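Local atomic coordinates of lectin 2 (Agrocybe aegerita, PDB entry 4TQJ), a protein that binds sugars as a fungal lectin, specifically recognising N-acetylglucosamine at the non-reducing ends of glycans. Residues Ala288-Asn293 with Arg340-Leu345; Asp352-Gly357 with Cys396-Leu401. The protein carries 1 engineered substitution. All coordinates share one frame; numbering follows the deposited sequence.

From the N terminus, the chain builds the outer strands of the closing propeller blade (20-25, 28-32, 41-44) long before either contact. Contact 1 then joins the end of strand 285-288 and the loop after it to strand 339-343, closing a loop of 46 residues that holds the rest of one blade. Contact 2 opens only after contact 1 has closed: strand 352-356 meets strand 395-399 across 38 residues, so the two follow in series and neither nests nor crosses. Strands 339-343 and 352-356 are neighbours in one sheet, where Leu345 N probably bonds to Asp352 OD2. That sheet is thereby tied to the preceding blade by contact 1 and to the closing blade by contact 2.

Contact 1: Ala288-Asn293 with Arg340-Leu345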
ATOM      1  N   ALA A 288     -13.086  -4.316 -17.785  1.00 10.74           N
ATOM      2  CA  ALA A 288     -12.530  -4.417 -16.438  1.00 13.76           C
ATOM      3  C   ALA A 288     -13.029  -5.701 -15.802  1.00 13.44           C
ATOM      4  O   ALA A 288     -14.064  -6.230 -16.214  1.00 14.47           O
ATOM      5  CB  ALA A 288     -12.943  -3.215 -15.603  1.00 12.73           C
ATOM      6  N   ASP A 289     -12.302  -6.214 -14.808  1.00 12.91           N
ATOM      7  CA  ASP A 289     -12.729  -7.447 -14.150  1.00 13.84           C
ATOM      8  C   ASP A 289     -13.725  -7.137 -13.047  1.00 14.69           C
ATOM      9  O   ASP A 289     -13.344  -6.656 -11.979  1.00 14.97           O
ATOM     10  CB  ASP A 289     -11.536  -8.234 -13.579  1.00 14.26           C
ATOM     11  CG  ASP A 289     -11.961  -9.571 -12.983  1.00 15.42           C
ATOM     12  OD1 ASP A 289     -13.171  -9.866 -13.003  1.00 14.94           O
ATOM     13  OD2 ASP A 289     -11.096 -10.327 -12.505  1.00 15.82           O
ATOM     14  N   LEU A 290     -15.004  -7.390 -13.305  1.00 13.74           N
ATOM     15  CA  LEU A 290     -16.032  -7.029 -12.335  1.00 14.64           C
ATOM     16  C   LEU A 290     -16.410  -8.192 -11.427  1.00 12.39           C
ATOM     17  O   LEU A 290     -17.273  -8.042 -10.579  1.00 15.27           O
ATOM     18  CB  LEU A 290     -17.284  -6.461 -13.022  1.00 12.67           C
ATOM     19  CG  LEU A 290     -17.350  -4.940 -13.205  1.00 14.26           C
ATOM     20  CD1 LEU A 290     -16.181  -4.402 -14.041  1.00 14.26           C
ATOM     21  CD2 LEU A 290     -18.684  -4.546 -13.844  1.00 17.94           C
ATOM     22  N   THR A 291     -15.749  -9.338 -11.589  1.00 13.74           N
ATOM     23  CA  THR A 291     -16.116 -10.502 -10.792  1.00 15.48           C
ATOM     24  C   THR A 291     -14.957 -11.222 -10.105  1.00 18.75           C
ATOM     25  O   THR A 291     -15.159 -12.248  -9.466  1.00 19.08           O
ATOM     26  CB  THR A 291     -16.900 -11.506 -11.620  1.00 18.36           C
ATOM     27  OG1 THR A 291     -16.087 -11.939 -12.713  1.00 15.93           O
ATOM     28  CG2 THR A 291     -18.204 -10.862 -12.148  1.00 17.99           C
ATOM     29  N   GLY A 292     -13.747 -10.685 -10.223  1.00 16.03           N
ATOM     30  CA  GLY A 292     -12.613 -11.257  -9.523  1.00 14.80           C
ATOM     31  C   GLY A 292     -12.129 -12.579 -10.081  1.00 18.57           C
ATOM     32  O   GLY A 292     -11.359 -13.280  -9.429  1.00 16.25           O
ATOM     33  N   ASN A 293     -12.545 -12.924 -11.293  1.00 18.14           N
ATOM     34  CA  ASN A 293     -12.080 -14.175 -11.892  1.00 15.16           C
ATOM     35  C   ASN A 293     -10.925 -14.037 -12.878  1.00 17.80           C
ATOM     36  O   ASN A 293     -10.512 -15.023 -13.482  1.00 16.65           O
ATOM     37  CB  ASN A 293     -13.230 -14.946 -12.539  1.00 15.75           C
ATOM     38  CG  ASN A 293     -13.864 -14.201 -13.709  1.00 20.07           C
ATOM     39  OD1 ASN A 293     -13.432 -13.103 -14.087  1.00 15.39           O
ATOM     40  ND2 ASN A 293     -14.901 -14.812 -14.297  1.00 15.27           N
ATOM     41  N   ARG A 340     -14.647   9.487 -15.567  1.00 16.80           N
ATOM     42  CA  ARG A 340     -15.125   8.242 -14.975  1.00 17.90           C
ATOM     43  C   ARG A 340     -14.096   7.116 -15.086  1.00 17.24           C
ATOM     44  O   ARG A 340     -13.342   7.048 -16.059  1.00 15.80           O
ATOM     45  CB  ARG A 340     -16.478   7.839 -15.570  1.00 13.42           C
ATOM     46  CG  ARG A 340     -17.636   8.713 -15.048  1.00 15.19           C
ATOM     47  CD  ARG A 340     -18.821   8.709 -16.002  1.00 13.33           C
ATOM     48  NE  ARG A 340     -18.545   9.525 -17.185  1.00 15.71           N
ATOM     49  CZ  ARG A 340     -19.400   9.696 -18.187  1.00 16.14           C
ATOM     50  NH1 ARG A 340     -20.583   9.111 -18.149  1.00 12.88           N
ATOM     51  NH2 ARG A 340     -19.074  10.450 -19.227  1.00 18.82           N
ATOM     52  N   PHE A 341     -14.066   6.260 -14.066  1.00 13.63           N
ATOM     53  CA  PHE A 341     -13.107   5.167 -13.993  1.00 12.80           C
ATOM     54  C   PHE A 341     -13.788   3.895 -13.519  1.00 10.83           C
ATOM     55  O   PHE A 341     -14.756   3.929 -12.746  1.00 11.93           O
ATOM     56  CB  PHE A 341     -11.958   5.492 -13.026  1.00 15.26           C
ATOM     57  CG  PHE A 341     -11.382   6.878 -13.188  1.00 16.36           C
ATOM     58  CD1 PHE A 341     -10.225   7.079 -13.911  1.00 14.85           C
ATOM     59  CD2 PHE A 341     -12.003   7.981 -12.604  1.00 15.76           C
ATOM     60  CE1 PHE A 341      -9.683   8.363 -14.046  1.00 18.75           C
ATOM     61  CE2 PHE A 341     -11.471   9.258 -12.743  1.00 15.74           C
ATOM     62  CZ  PHE A 341     -10.303   9.444 -13.457  1.00 15.80           C
ATOM     63  N   VAL A 342     -13.269   2.773 -13.985  1.00 10.67           N
ATOM     64  CA  VAL A 342     -13.723   1.463 -13.547  1.00 10.19           C
ATOM     65  C   VAL A 342     -12.490   0.719 -13.034  1.00  8.98           C
ATOM     66  O   VAL A 342     -11.687   0.208 -13.820  1.00 11.71           O
ATOM     67  CB  VAL A 342     -14.405   0.690 -14.686  1.00 12.67           C
ATOM     68  CG1 VAL A 342     -14.984  -0.622 -14.165  1.00  7.54           C
ATOM     69  CG2 VAL A 342     -15.496   1.564 -15.360  1.00  9.07           C
ATOM     70  N   VAL A 343     -12.326   0.706 -11.712  1.00 10.59           N
ATOM     71  CA  VAL A 343     -11.127   0.165 -11.063  1.00 10.67           C
ATOM     72  C   VAL A 343     -11.461  -0.391  -9.679  1.00 11.87           C
ATOM     73  O   VAL A 343     -12.400   0.051  -9.050  1.00 12.14           O
ATOM     74  CB  VAL A 343     -10.015   1.247 -10.889  1.00 12.11           C
ATOM     75  CG1 VAL A 343      -9.442   1.698 -12.236  1.00 11.48           C
ATOM     76  CG2 VAL A 343     -10.523   2.426 -10.088  1.00 11.42           C
ATOM     77  N   ASP A 344     -10.673  -1.344  -9.200  1.00 12.43           N
ATOM     78  CA  ASP A 344     -10.871  -1.877  -7.862  1.00 11.63           C
ATOM     79  C   ASP A 344     -10.372  -0.849  -6.851  1.00 11.81           C
ATOM     80  O   ASP A 344      -9.209  -0.434  -6.887  1.00 11.98           O
ATOM     81  CB  ASP A 344     -10.120  -3.205  -7.696  1.00 10.31           C
ATOM     82  CG  ASP A 344     -10.518  -3.957  -6.441  1.00 15.32           C
ATOM     83  OD1 ASP A 344     -11.579  -3.620  -5.864  1.00 11.05           O
ATOM     84  OD2 ASP A 344      -9.767  -4.892  -6.035  1.00 11.87           O
ATOM     85  N   LEU A 345     -11.267  -0.422  -5.972  1.00 12.17           N
ATOM     86  CA  LEU A 345     -10.915   0.487  -4.889  1.00 12.81           C
ATOM     87  C   LEU A 345     -10.846  -0.242  -3.550  1.00 14.10           C
ATOM     88  O   LEU A 345     -10.444   0.351  -2.537  1.00 13.53           O
ATOM     89  CB  LEU A 345     -11.950   1.599  -4.778  1.00 10.94           C
ATOM     90  CG  LEU A 345     -12.087   2.514  -5.981  1.00 12.50           C
ATOM     91  CD1 LEU A 345     -13.350   3.397  -5.840  1.00 11.78           C
ATOM     92  CD2 LEU A 345     -10.826   3.343  -6.112  1.00 13.45           C
TER
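Val342 turns its CG1 methyl anti to the backbone N (chi1 -175°), beside its own carbonyl carbon, and there it meets both Ala288 and Leu290. Leu290 has chi1 at -92°, away from a fully staggered position, and CD1 is the branch that reaches the same methyl. The CB of Ala288, aimed at the strand, lies 3.6 Å from Val342 CG1; Leu290 CD1 follows at 4.0 Å from that CG1, with the leucine and valine side chains crossing at about a right angle. A single methyl of a beta-branched residue thus meets Ala288 at the end of strand 285-288 and Leu290 in the loop after it.

The loop, Asp-Leu-Thr-Gly-Asn in sequence and part of an FG-GAP-like repeat, is shaped from within by an Asx turn. Asp289 OD1 accepts from Thr291 N at 3.0 Å, with an N-H...O angle of 158°, the donor standing above the carboxylate plane; Gly292 N adds a weak bond to the same oxygen. Gly294 N takes the other oxygen, OD2, so both carboxylate oxygens of this buried side chain have backbone partners. The turn faces the adjoining blade of the beta-propeller: the Asp289 backbone bonds to Ala351 there, and Leu290 O to Asn366 ND2. Phe301 and Ala351 add further apolar surface around Val342.

Between the two segments the chemistry is wholly apolar and small in area, about 93 Å² summed over both sides. The Asx-turn bonds hold the loop's own shape, whereas the bonds from Asp289 and Leu290 to Ala351 and Asn366 cross to the next blade; beside them the methyl contacts probably add close packing without directional bonds.

Contact 2: Asp352-Gly357 with Cys396-Leu401; sequences DIIGFG and CWMANL
Cys396 places its sulfur at the edge of the Phe356 ring: SG lies 5.3 Å from the ring centroid and 80° off the ring normal, a Cys sulfur-aromatic contact made in the interface between two blades of a seven-bladed beta-propeller. Strand 395-399 completes the closing blade, whose other three strands come from the N-terminal end of the chain, the "Velcro" closure familiar from propellers. Strand 352-356 belongs to the blade before it, and the two run nearly antiparallel at 158°, with their axes 10.6 Å apart, too far for backbone pairing; side chains alone span the gap.

The cysteine meets the ring through two atoms. Its CB sits near the ring plane, 4.0 Å from Phe356 CE2, and SG approaches the same carbon at 4.1 Å. Met398 reaches the ring from another direction: three successive torsions near -58° fold its chain compactly, carrying SD to 4.4 Å from Phe356 CZ at an oblique angle. The same sulfur also meets Ile354, two residues before Phe356 in the same strand, so the thioether bridges two residues on one side of strand 352-356. Ile354 in turn puts CD1 in the plane of the Phe356 ring, at its edge, and probably helps to limit the ring's movement.

All four residues are buried. The neighbouring strand 339-343 contributes Phe341, whose ring meets that of Phe356, and Ile21 of the closing blade touches both Phe356 and Met398. On the Ile354 side, the contact ends at CG2, 4.5 Å from Met398 SD.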
ATOM      1  N   ASP A 352     -14.736  -1.329  -9.114  1.00 11.60           N
ATOM      2  CA  ASP A 352     -15.742  -0.426  -8.622  1.00 12.40           C
ATOM      3  C   ASP A 352     -15.837   0.740  -9.590  1.00 15.51           C
ATOM      4  O   ASP A 352     -15.069   0.822 -10.567  1.00 12.30           O
ATOM      5  CB  ASP A 352     -15.361   0.044  -7.213  1.00 15.33           C
ATOM      6  CG  ASP A 352     -15.009  -1.117  -6.306  1.00 12.76           C
ATOM      7  OD1 ASP A 352     -15.928  -1.898  -5.998  1.00 15.60           O
ATOM      8  OD2 ASP A 352     -13.821  -1.285  -5.934  1.00 13.68           O
ATOM      9  N   ILE A 353     -16.774   1.641  -9.326  1.00 11.67           N
ATOM     10  CA  ILE A 353     -16.986   2.763 -10.220  1.00 13.51           C
ATOM     11  C   ILE A 353     -16.846   4.062  -9.461  1.00 15.16           C
ATOM     12  O   ILE A 353     -17.476   4.252  -8.418  1.00 18.75           O
ATOM     13  CB  ILE A 353     -18.361   2.681 -10.914  1.00 14.93           C
ATOM     14  CG1 ILE A 353     -18.305   1.661 -12.058  1.00 14.32           C
ATOM     15  CG2 ILE A 353     -18.787   4.058 -11.424  1.00 14.22           C
ATOM     16  CD1 ILE A 353     -19.647   1.070 -12.428  1.00 16.25           C
ATOM     17  N   ILE A 354     -15.998   4.946  -9.975  1.00 15.13           N
ATOM     18  CA  ILE A 354     -15.820   6.257  -9.370  1.00 14.11           C
ATOM     19  C   ILE A 354     -15.916   7.316 -10.458  1.00 15.88           C
ATOM     20  O   ILE A 354     -15.414   7.135 -11.569  1.00 13.05           O
ATOM     21  CB  ILE A 354     -14.482   6.379  -8.604  1.00 19.28           C
ATOM     22  CG1 ILE A 354     -14.303   7.803  -8.050  1.00 24.14           C
ATOM     23  CG2 ILE A 354     -13.317   6.037  -9.511  1.00 16.47           C
ATOM     24  CD1 ILE A 354     -13.101   7.960  -7.108  1.00 25.10           C
ATOM     25  N   GLY A 355     -16.589   8.413 -10.141  1.00 15.86           N
ATOM     26  CA  GLY A 355     -16.810   9.465 -11.116  1.00 16.52           C
ATOM     27  C   GLY A 355     -16.522  10.823 -10.521  1.00 16.63           C
ATOM     28  O   GLY A 355     -17.051  11.150  -9.462  1.00 18.29           O
ATOM     29  N   PHE A 356     -15.668  11.597 -11.189  1.00 13.88           N
ATOM     30  CA  PHE A 356     -15.390  12.966 -10.780  1.00 16.37           C
ATOM     31  C   PHE A 356     -16.423  13.862 -11.455  1.00 17.87           C
ATOM     32  O   PHE A 356     -16.296  14.173 -12.637  1.00 19.86           O
ATOM     33  CB  PHE A 356     -13.978  13.399 -11.199  1.00 16.29           C
ATOM     34  CG  PHE A 356     -12.859  12.557 -10.596  1.00 15.63           C
ATOM     35  CD1 PHE A 356     -13.119  11.591  -9.639  1.00 20.04           C
ATOM     36  CD2 PHE A 356     -11.549  12.739 -11.007  1.00 19.47           C
ATOM     37  CE1 PHE A 356     -12.080  10.821  -9.095  1.00 19.28           C
ATOM     38  CE2 PHE A 356     -10.516  11.970 -10.482  1.00 22.97           C
ATOM     39  CZ  PHE A 356     -10.787  11.008  -9.524  1.00 21.34           C
ATOM     40  N   GLY A 357     -17.446  14.257 -10.706  1.00 18.91           N
ATOM     41  CA  GLY A 357     -18.588  14.971 -11.266  1.00 19.14           C
ATOM     42  C   GLY A 357     -18.459  16.485 -11.316  1.00 21.21           C
ATOM     43  O   GLY A 357     -17.359  17.028 -11.293  1.00 18.87           O
ATOM     44  N   CYS A 396      -5.981  13.659 -14.760  1.00 15.65           N
ATOM     45  CA  CYS A 396      -6.210  12.798 -13.601  1.00 16.33           C
ATOM     46  C   CYS A 396      -6.142  11.349 -13.994  1.00 18.88           C
ATOM     47  O   CYS A 396      -6.664  10.948 -15.038  1.00 19.00           O
ATOM     48  CB  CYS A 396      -7.591  13.029 -13.006  1.00 23.60           C
ATOM     49  SG  CYS A 396      -7.765  14.550 -12.166  1.00 26.69           S
ATOM     50  N   TRP A 397      -5.527  10.555 -13.136  1.00 15.47           N
ATOM     51  CA  TRP A 397      -5.419   9.133 -13.361  1.00 13.50           C
ATOM     52  C   TRP A 397      -5.759   8.405 -12.063  1.00 18.41           C
ATOM     53  O   TRP A 397      -5.581   8.948 -10.964  1.00 19.17           O
ATOM     54  CB  TRP A 397      -3.979   8.755 -13.709  1.00 14.89           C
ATOM     55  CG  TRP A 397      -3.339   9.395 -14.921  1.00 17.90           C
ATOM     56  CD1 TRP A 397      -2.205  10.166 -14.934  1.00 15.34           C
ATOM     57  CD2 TRP A 397      -3.740   9.258 -16.293  1.00 15.11           C
ATOM     58  NE1 TRP A 397      -1.889  10.527 -16.219  1.00 13.27           N
ATOM     59  CE2 TRP A 397      -2.814   9.984 -17.073  1.00 14.64           C
ATOM     60  CE3 TRP A 397      -4.795   8.597 -16.936  1.00 16.78           C
ATOM     61  CZ2 TRP A 397      -2.916  10.073 -18.459  1.00 18.03           C
ATOM     62  CZ3 TRP A 397      -4.897   8.688 -18.311  1.00 13.91           C
ATOM     63  CH2 TRP A 397      -3.964   9.422 -19.058  1.00 17.37           C
ATOM     64  N   MET A 398      -6.228   7.172 -12.186  1.00 15.78           N
ATOM     65  CA  MET A 398      -6.153   6.237 -11.074  1.00 19.48           C
ATOM     66  C   MET A 398      -4.827   5.488 -11.220  1.00 15.23           C
ATOM     67  O   MET A 398      -4.388   5.226 -12.337  1.00 15.51           O
ATOM     68  CB  MET A 398      -7.331   5.258 -11.086  1.00 16.61           C
ATOM     69  CG  MET A 398      -8.705   5.931 -11.036  1.00 14.46           C
ATOM     70  SD  MET A 398      -8.962   6.988  -9.587  1.00 21.81           S
ATOM     71  CE  MET A 398      -8.704   5.839  -8.236  1.00 15.76           C
ATOM     72  N   ALA A 399      -4.186   5.166 -10.095  1.00 15.65           N
ATOM     73  CA  ALA A 399      -2.935   4.407 -10.097  1.00 15.72           C
ATOM     74  C   ALA A 399      -2.710   3.761  -8.733  1.00 14.73           C
ATOM     75  O   ALA A 399      -3.211   4.247  -7.733  1.00 15.31           O
ATOM     76  CB  ALA A 399      -1.761   5.309 -10.444  1.00 19.09           C
ATOM     77  N   ASN A 400      -1.976   2.654  -8.697  1.00 16.41           N
ATOM     78  CA  ASN A 400      -1.593   2.056  -7.423  1.00 18.66           C
ATOM     79  C   ASN A 400      -0.225   2.587  -7.013  1.00 22.84           C
ATOM     80  O   ASN A 400       0.816   2.149  -7.509  1.00 22.00           O
ATOM     81  CB  ASN A 400      -1.594   0.529  -7.497  1.00 19.19           C
ATOM     82  CG  ASN A 400      -2.900  -0.026  -8.056  1.00 20.92           C
ATOM     83  OD1 ASN A 400      -3.048  -0.187  -9.265  1.00 19.57           O
ATOM     84  ND2 ASN A 400      -3.846  -0.319  -7.177  1.00 15.69           N
ATOM     85  N   LEU A 401      -0.233   3.565  -6.123  1.00 20.53           N
ATOM     86  CA  LEU A 401       1.009   4.173  -5.680  1.00 20.86           C
ATOM     87  C   LEU A 401       1.926   3.144  -5.042  1.00 24.70           C
ATOM     88  O   LEU A 401       3.135   3.207  -5.196  1.00 25.25           O
ATOM     89  CB  LEU A 401       0.705   5.310  -4.716  1.00 20.69           C
ATOM     90  CG  LEU A 401       0.027   6.440  -5.486  1.00 18.11           C
ATOM     91  CD1 LEU A 401      -0.500   7.496  -4.550  1.00 19.89           C
ATOM     92  CD2 LEU A 401       1.028   7.029  -6.465  1.00 27.14           C
TER